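Local coordinates for conserved exported protein (Bacteroides fragilis, PDB 3CLW) that is of unknown function but probably hydrolyses O-glycosidic bonds, in the manner of TIM-barrel glycoside hydrolases of family 30, at residues F50-D55 with Y399-R404; G58-M63 with K471-M476; V464-I469 with S490-V495. One frame throughout, in Å; residues are numbered along the deposited sequence.

Contact 1 of 3, residues F50-D55 with Y399-R404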
# COMPACT_ATOMS: atom_id res chain seq x y z
N PHE A 50 6.61 -2.38 12.11
CA PHE A 50 5.42 -2.86 12.82
C PHE A 50 5.22 -2.37 14.25
O PHE A 50 4.08 -2.35 14.72
CB PHE A 50 5.41 -4.39 12.85
CG PHE A 50 5.54 -5.02 11.51
CD1 PHE A 50 4.63 -4.69 10.48
CD2 PHE A 50 6.57 -5.93 11.25
CE1 PHE A 50 4.75 -5.25 9.21
CE2 PHE A 50 6.70 -6.52 9.99
CZ PHE A 50 5.78 -6.18 8.96
N LYS A 51 6.30 -1.99 14.92
CA LYS A 51 6.26 -1.84 16.37
C LYS A 51 5.76 -0.45 16.74
O LYS A 51 6.36 0.54 16.39
CB LYS A 51 7.64 -2.13 16.99
CG LYS A 51 7.64 -2.27 18.51
CD LYS A 51 9.00 -2.69 19.00
CE LYS A 51 9.04 -2.94 20.50
NZ LYS A 51 10.42 -3.40 20.89
N ARG A 52 4.61 -0.40 17.40
CA ARG A 52 4.03 0.89 17.76
C ARG A 52 4.49 1.30 19.18
O ARG A 52 3.77 1.13 20.16
CB ARG A 52 2.49 0.86 17.63
CG ARG A 52 1.84 2.19 17.25
CD ARG A 52 1.71 3.11 18.43
NE ARG A 52 1.20 4.43 18.05
CZ ARG A 52 0.91 5.39 18.91
NH1 ARG A 52 1.09 5.20 20.20
NH2 ARG A 52 0.50 6.57 18.47
N GLU A 53 5.71 1.83 19.27
CA GLU A 53 6.31 2.26 20.54
C GLU A 53 7.14 3.51 20.33
O GLU A 53 7.54 3.84 19.20
CB GLU A 53 7.25 1.18 21.12
CG GLU A 53 6.63 -0.19 21.25
CD GLU A 53 6.55 -0.70 22.67
OE1 GLU A 53 5.44 -0.68 23.26
OE2 GLU A 53 7.61 -1.13 23.19
N PHE A 54 7.41 4.17 21.45
CA PHE A 54 8.28 5.34 21.47
C PHE A 54 9.60 4.88 22.04
O PHE A 54 9.65 3.97 22.86
CB PHE A 54 7.66 6.46 22.32
CG PHE A 54 6.30 6.92 21.84
CD1 PHE A 54 6.17 7.91 20.89
CD2 PHE A 54 5.15 6.38 22.38
CE1 PHE A 54 4.92 8.35 20.48
CE2 PHE A 54 3.89 6.83 21.97
CZ PHE A 54 3.78 7.80 21.03
N ASP A 55 10.68 5.49 21.56
CA ASP A 55 12.00 5.33 22.16
C ASP A 55 12.08 6.07 23.51
O ASP A 55 11.08 6.60 24.02
CB ASP A 55 13.09 5.80 21.17
CG ASP A 55 13.17 7.32 21.01
OD1 ASP A 55 12.62 8.11 21.78
OD2 ASP A 55 13.84 7.76 20.06
N TYR A 399 1.63 9.71 9.38
CA TYR A 399 0.29 9.16 9.25
C TYR A 399 0.13 7.83 9.98
O TYR A 399 -0.64 7.73 10.95
CB TYR A 399 -0.06 8.98 7.78
CG TYR A 399 -0.25 10.27 7.05
CD1 TYR A 399 -1.47 10.96 7.09
CD2 TYR A 399 0.79 10.81 6.26
CE1 TYR A 399 -1.66 12.16 6.38
CE2 TYR A 399 0.60 12.00 5.55
CZ TYR A 399 -0.62 12.66 5.63
OH TYR A 399 -0.78 13.83 4.93
N SER A 400 0.89 6.81 9.52
CA SER A 400 0.68 5.44 9.95
C SER A 400 0.81 5.19 11.42
O SER A 400 0.05 4.38 11.96
CB SER A 400 1.55 4.44 9.13
OG SER A 400 2.95 4.56 9.38
N PHE A 401 1.74 5.87 12.09
CA PHE A 401 2.02 5.61 13.53
C PHE A 401 0.87 6.13 14.43
O PHE A 401 0.58 5.57 15.48
CB PHE A 401 3.39 6.24 13.94
CG PHE A 401 3.85 5.94 15.35
CD1 PHE A 401 4.71 4.87 15.62
CD2 PHE A 401 3.47 6.75 16.42
CE1 PHE A 401 5.19 4.61 16.95
CE2 PHE A 401 3.92 6.49 17.76
CZ PHE A 401 4.78 5.42 18.01
N PHE A 402 0.20 7.20 13.96
CA PHE A 402 -0.84 7.91 14.71
C PHE A 402 -2.30 7.69 14.20
O PHE A 402 -3.27 7.75 14.97
CB PHE A 402 -0.48 9.39 14.71
CG PHE A 402 0.82 9.70 15.40
CD1 PHE A 402 0.90 9.71 16.80
CD2 PHE A 402 1.98 9.95 14.66
CE1 PHE A 402 2.09 10.00 17.45
CE2 PHE A 402 3.18 10.23 15.29
CZ PHE A 402 3.24 10.25 16.70
N VAL A 403 -2.44 7.43 12.91
CA VAL A 403 -3.76 7.18 12.29
C VAL A 403 -4.07 5.67 12.28
O VAL A 403 -3.68 4.96 11.36
CB VAL A 403 -3.89 7.83 10.87
CG1 VAL A 403 -5.35 7.75 10.37
CG2 VAL A 403 -3.48 9.31 10.91
N ARG A 404 -4.75 5.21 13.31
CA ARG A 404 -4.90 3.77 13.59
C ARG A 404 -6.20 3.17 13.04
O ARG A 404 -7.19 3.89 12.87
CB ARG A 404 -4.87 3.56 15.11
CG ARG A 404 -3.61 3.98 15.83
CD ARG A 404 -2.68 2.78 15.96
NE ARG A 404 -1.66 2.88 14.98
CZ ARG A 404 -0.75 1.96 14.74
NH1 ARG A 404 -0.75 0.79 15.36
NH2 ARG A 404 0.13 2.21 13.80
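The guanidinium of Arg52 lies flat on one face of the Phe401 ring, its centre 4.1 Å from the ring centre and the two planes 19° apart. At the edge of that ring, near its plane, sits Glu53 O, 3.3 Å from Phe401 CE1. Phe54 takes the edge of Phe401 on one of its own faces, a T-shaped pair with planes at 72°, and meets Phe402 CE1 at its edge. In turn Phe402 has Phe401 CD2 over the centre of one face. The contact ties a loop of the TIM-barrel region, following helix 39-50, to the turn that follows helix 391-400 and leads into the beta domain.

Arg52 adds two hydrogen bonds to the stack. Arg52 NE reaches Phe401 O at 2.9 Å, moderately straight and somewhat tilted from the carbonyl plane, while Arg52 NH2 reaches the same Phe401 O at 3.2 Å along a more bent path and from above that plane. One oxygen is therefore gripped side-on by two nitrogens, itself lying in the guanidinium plane, which fixes the rotation of the group over the ring. A bend at chi2 (-80°) folds the Arg52 chain over Phe401, so that its CD also makes a CH-pi contact with the ring face.

Arg404 covers the stem of this chain with the face of its own guanidinium. Despite its like charge it is held in place by backbone oxygens, with Arg404 NH2 giving a bond to Ala64 O and another, 2.8 Å long, to Ser400 O. Arg52 CG rests above the guanidinium plane, 3.5 Å from Arg404 NH1.

Contact 2 of 3, residues G58-M63 with K471-M476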
# COMPACT_ATOMS: atom_id res chain seq x y z
N GLY A 58 10.82 9.77 23.58
CA GLY A 58 9.41 10.03 23.21
C GLY A 58 9.15 10.05 21.72
O GLY A 58 8.07 10.49 21.29
N ASN A 59 10.14 9.59 20.93
CA ASN A 59 10.05 9.54 19.46
C ASN A 59 9.51 8.21 18.99
O ASN A 59 10.00 7.16 19.44
CB ASN A 59 11.42 9.69 18.78
CG ASN A 59 12.19 10.90 19.26
OD1 ASN A 59 11.71 12.03 19.20
ND2 ASN A 59 13.41 10.67 19.71
N PRO A 60 8.55 8.23 18.03
CA PRO A 60 8.02 6.99 17.44
C PRO A 60 9.17 6.17 16.85
O PRO A 60 10.10 6.75 16.26
CB PRO A 60 7.13 7.51 16.31
CG PRO A 60 6.68 8.89 16.79
CD PRO A 60 7.94 9.43 17.43
N ILE A 61 9.15 4.85 17.01
CA ILE A 61 10.29 4.08 16.52
C ILE A 61 10.23 3.68 15.05
O ILE A 61 11.22 3.17 14.50
CB ILE A 61 10.61 2.83 17.39
CG1 ILE A 61 9.47 1.82 17.36
CG2 ILE A 61 11.04 3.21 18.82
CD1 ILE A 61 9.93 0.44 17.75
N GLY A 62 9.09 3.92 14.41
CA GLY A 62 8.87 3.42 13.06
C GLY A 62 7.50 3.77 12.49
O GLY A 62 6.80 4.61 13.03
N MET A 63 7.16 3.12 11.38
CA MET A 63 5.85 3.34 10.74
C MET A 63 4.68 2.76 11.54
O MET A 63 3.58 3.27 11.45
CB MET A 63 5.85 2.77 9.33
CG MET A 63 6.39 3.71 8.22
SD MET A 63 6.68 2.90 6.63
CE MET A 63 6.99 4.28 5.71
N LYS A 471 15.09 16.01 10.60
CA LYS A 471 14.36 15.31 11.65
C LYS A 471 13.58 14.09 11.13
O LYS A 471 12.85 14.19 10.13
CB LYS A 471 13.42 16.29 12.35
CG LYS A 471 14.13 17.35 13.22
CD LYS A 471 13.30 18.63 13.47
CE LYS A 471 13.99 19.58 14.50
NZ LYS A 471 15.47 19.88 14.22
N ASN A 472 13.76 12.94 11.78
CA ASN A 472 12.96 11.75 11.49
C ASN A 472 11.84 11.64 12.53
O ASN A 472 12.03 11.04 13.58
CB ASN A 472 13.81 10.48 11.53
CG ASN A 472 14.95 10.47 10.48
OD1 ASN A 472 14.90 11.14 9.44
ND2 ASN A 472 15.98 9.68 10.77
N LEU A 473 10.69 12.22 12.24
CA LEU A 473 9.53 12.15 13.16
C LEU A 473 9.96 12.34 14.62
O LEU A 473 9.81 11.45 15.46
CB LEU A 473 8.71 10.87 12.94
CG LEU A 473 7.26 10.90 13.46
CD1 LEU A 473 6.45 12.05 12.84
CD2 LEU A 473 6.59 9.58 13.17
N ARG A 474 10.50 13.51 14.90
CA ARG A 474 11.05 13.84 16.21
C ARG A 474 9.95 14.42 17.07
O ARG A 474 9.20 15.28 16.63
CB ARG A 474 12.14 14.90 16.08
CG ARG A 474 13.41 14.44 15.44
CD ARG A 474 14.22 13.56 16.37
NE ARG A 474 13.92 12.16 16.09
CZ ARG A 474 14.56 11.14 16.65
NH1 ARG A 474 14.20 9.90 16.32
NH2 ARG A 474 15.57 11.35 17.52
N TYR A 475 9.87 13.96 18.31
CA TYR A 475 8.90 14.49 19.23
C TYR A 475 9.31 15.91 19.67
O TYR A 475 10.46 16.12 20.09
CB TYR A 475 8.72 13.55 20.43
CG TYR A 475 7.85 14.13 21.53
CD1 TYR A 475 6.56 14.56 21.26
CD2 TYR A 475 8.32 14.23 22.84
CE1 TYR A 475 5.75 15.08 22.24
CE2 TYR A 475 7.52 14.75 23.85
CZ TYR A 475 6.23 15.18 23.54
OH TYR A 475 5.39 15.70 24.52
N MET A 476 8.38 16.85 19.57
CA MET A 476 8.69 18.25 19.83
C MET A 476 8.03 18.82 21.08
O MET A 476 7.97 20.04 21.26
CB MET A 476 8.36 19.11 18.60
CG MET A 476 9.09 18.70 17.31
SD MET A 476 10.91 18.81 17.26
CE MET A 476 11.09 20.59 17.25
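Asn59 and Tyr475 meet through a single, almost perfectly straight hydrogen bond: Tyr475 N points at Asn59 OD1 from 2.8 Å, with 175° at the hydrogen, and lies in the plane of the amide carbonyl. Strand 474-480 opens at a G1 beta bulge, in which Leu473 and Arg474 both face Leu466 of strand 461-467, and Tyr475 is the next residue. The contact thus fastens a loop of the TIM-barrel region to the bulged start of a strand in the beta domain.

The tight, buried part is built by Asn59, Pro60 and Leu473. The proline ring crosses the leucine at about a right angle, Pro60 CG lying 3.7 Å from Leu473 CD2. Pro60 CD meets the bulge backbone, 3.4 Å from Leu473 O. Leu473 offers its CD2 branch to Pro60 with chi1 (-159°) sending CG away from the backbone N, and helix 391-400 packs against the same leucine.

The looser side belongs to Arg474 and Tyr475, both partly exposed. The Arg474 chain folds back at chi2 and chi3 until its guanidinium stacks on the Asn59 amide, planes 20° apart. Asn59 ND2 and Arg474 NH2 come within 3.2 Å, yet both are donors and make no bond; ND2 instead gives its hydrogen bond to Asp55 OD2, which holds the amide so that OD1 faces the strand. At the guanidinium edge, a weak bond of 3.3 Å joins Arg474 NE to Asn472 O. Tyr475 meets the loop mainly with the start of its side chain, the far end of the ring heading elsewhere; Tyr475 CB is 3.2 Å from Gly58 O.

Contact 3 of 3, residues V464-I469 with S490-V495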
# COMPACT_ATOMS: atom_id res chain seq x y z
N VAL A 464 3.52 17.38 19.40
CA VAL A 464 3.93 17.60 18.04
C VAL A 464 5.08 16.65 17.70
O VAL A 464 6.01 16.46 18.51
CB VAL A 464 4.33 19.07 17.80
CG1 VAL A 464 4.97 19.26 16.44
CG2 VAL A 464 3.14 19.97 17.97
N TYR A 465 4.97 16.05 16.50
CA TYR A 465 5.98 15.15 15.94
C TYR A 465 6.31 15.63 14.54
O TYR A 465 5.40 15.88 13.74
CB TYR A 465 5.43 13.73 15.91
CG TYR A 465 4.97 13.24 17.25
CD1 TYR A 465 5.84 12.53 18.10
CD2 TYR A 465 3.67 13.49 17.71
CE1 TYR A 465 5.40 12.06 19.36
CE2 TYR A 465 3.23 13.02 18.95
CZ TYR A 465 4.10 12.33 19.77
OH TYR A 465 3.66 11.86 21.01
N LEU A 466 7.59 15.77 14.25
CA LEU A 466 8.06 16.56 13.11
C LEU A 466 9.12 15.85 12.27
O LEU A 466 10.12 15.34 12.82
CB LEU A 466 8.63 17.88 13.63
CG LEU A 466 8.84 19.08 12.73
CD1 LEU A 466 7.53 19.49 12.10
CD2 LEU A 466 9.39 20.24 13.54
N THR A 467 8.87 15.81 10.95
CA THR A 467 9.80 15.30 9.94
C THR A 467 10.25 16.43 8.99
O THR A 467 9.45 17.10 8.35
CB THR A 467 9.17 14.15 9.11
OG1 THR A 467 8.75 13.10 9.98
CG2 THR A 467 10.19 13.57 8.11
N THR A 468 11.56 16.64 8.93
CA THR A 468 12.13 17.64 8.06
C THR A 468 13.38 17.06 7.40
O THR A 468 13.68 15.86 7.55
CB THR A 468 12.57 18.90 8.85
OG1 THR A 468 13.63 18.54 9.74
CG2 THR A 468 11.42 19.48 9.63
N ILE A 469 14.11 17.92 6.69
CA ILE A 469 15.44 17.56 6.18
C ILE A 469 16.37 17.07 7.30
O ILE A 469 17.19 16.21 7.06
CB ILE A 469 16.09 18.73 5.33
CG1 ILE A 469 17.34 18.24 4.61
CG2 ILE A 469 16.43 19.93 6.19
CD1 ILE A 469 17.99 19.26 3.68
N SER A 490 8.19 20.46 5.57
CA SER A 490 8.04 19.59 6.72
C SER A 490 6.70 18.88 6.74
O SER A 490 5.74 19.35 6.12
CB SER A 490 8.13 20.42 8.00
OG SER A 490 6.96 21.20 8.19
N VAL A 491 6.63 17.77 7.47
CA VAL A 491 5.37 17.16 7.86
C VAL A 491 5.26 17.14 9.38
O VAL A 491 6.18 16.70 10.06
CB VAL A 491 5.22 15.73 7.32
CG1 VAL A 491 3.78 15.27 7.47
CG2 VAL A 491 5.64 15.67 5.87
N ALA A 492 4.16 17.65 9.92
CA ALA A 492 3.93 17.63 11.38
C ALA A 492 2.71 16.82 11.69
O ALA A 492 1.70 16.93 11.00
CB ALA A 492 3.74 19.04 11.93
N THR A 493 2.81 15.97 12.70
CA THR A 493 1.63 15.37 13.30
C THR A 493 1.38 16.01 14.65
O THR A 493 2.31 16.12 15.47
CB THR A 493 1.76 13.88 13.43
OG1 THR A 493 2.04 13.38 12.13
CG2 THR A 493 0.44 13.26 13.94
N ILE A 494 0.12 16.43 14.86
CA ILE A 494 -0.34 17.05 16.09
C ILE A 494 -1.41 16.18 16.72
O ILE A 494 -2.48 15.93 16.13
CB ILE A 494 -0.86 18.50 15.84
CG1 ILE A 494 0.23 19.38 15.18
CG2 ILE A 494 -1.35 19.13 17.14
CD1 ILE A 494 0.04 19.63 13.69
N VAL A 495 -1.12 15.70 17.93
CA VAL A 495 -2.01 14.77 18.64
C VAL A 495 -2.66 15.44 19.85
O VAL A 495 -1.95 15.90 20.75
CB VAL A 495 -1.26 13.50 19.13
CG1 VAL A 495 -2.22 12.54 19.78
CG2 VAL A 495 -0.52 12.83 17.99
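The Tyr465 side chain reaches across to Thr493 and Val495 of the neighbouring strand, and it can be followed outward. Tyr465 CB lies 4.0 Å from Thr493 O, on the same side of the sheet as the Thr493 side chain. CG stands anti to the carbonyl carbon (chi1 -56°), which swings the ring toward the end of the neighbouring strand. Tyr465 CD2 then brings the ring edge to 3.7 Å from Thr493 O, and Tyr465 CE2 goes one step further, resting 3.9 Å from Val495 CG2. Phe402 and Tyr475 also meet this ring, and at the tip Tyr465 OH lies 3.8 Å from Phe54 CE1.

Strands 461-467 and 490-495 are antiparallel neighbours in the beta domain that accompanies the TIM barrel, an arrangement consistent with glycoside hydrolase family 30. Tyr465 with Thr493 and Thr467 with Val491 are the hydrogen-bonded pairs. Each has two backbone bonds, among them Thr493 N to Tyr465 O at 2.8 Å and Thr467 N to Val491 O at 3.0 Å. The side chains of these four share one face, where helix 391-400 supplies partners: Asn398 ND2 for Thr467 OG1 and Asn398 O for Thr493 OG1.

The non-hydrogen-bonded pairs put their side chains on the other face. Val464 and Ile494 lie side by side, and Leu466 CD1 touches Ala492 CB at 3.8 Å. Just past the last bridge, the methyl CG2 of Thr468 packs 3.8 Å from Ser490 CB.

How the contacts relate
All three contacts lie on the same side of the chain's centre, their own centres 16 to 22 Å from it. Contacts 1 and 2, with centres about 9 Å apart, fix successive parts of the loop after helix 39-50; Glu53 O meets Ile61 N at 2.9 Å, a probable hydrogen bond, and a second links Ser400 OG to Met63 O. Contact 3 supplies the sheet to which contact 2 attaches: Arg474 N approaches Leu466 O at 2.8 Å, pairing strands 474-480 and 461-467. Tyr465 joins the group from contact 3, its CD2 lying 3.4 Å from Phe402 CZ of contact 1 and its CE1 3.3 Å from Tyr475 CD1 of contact 2.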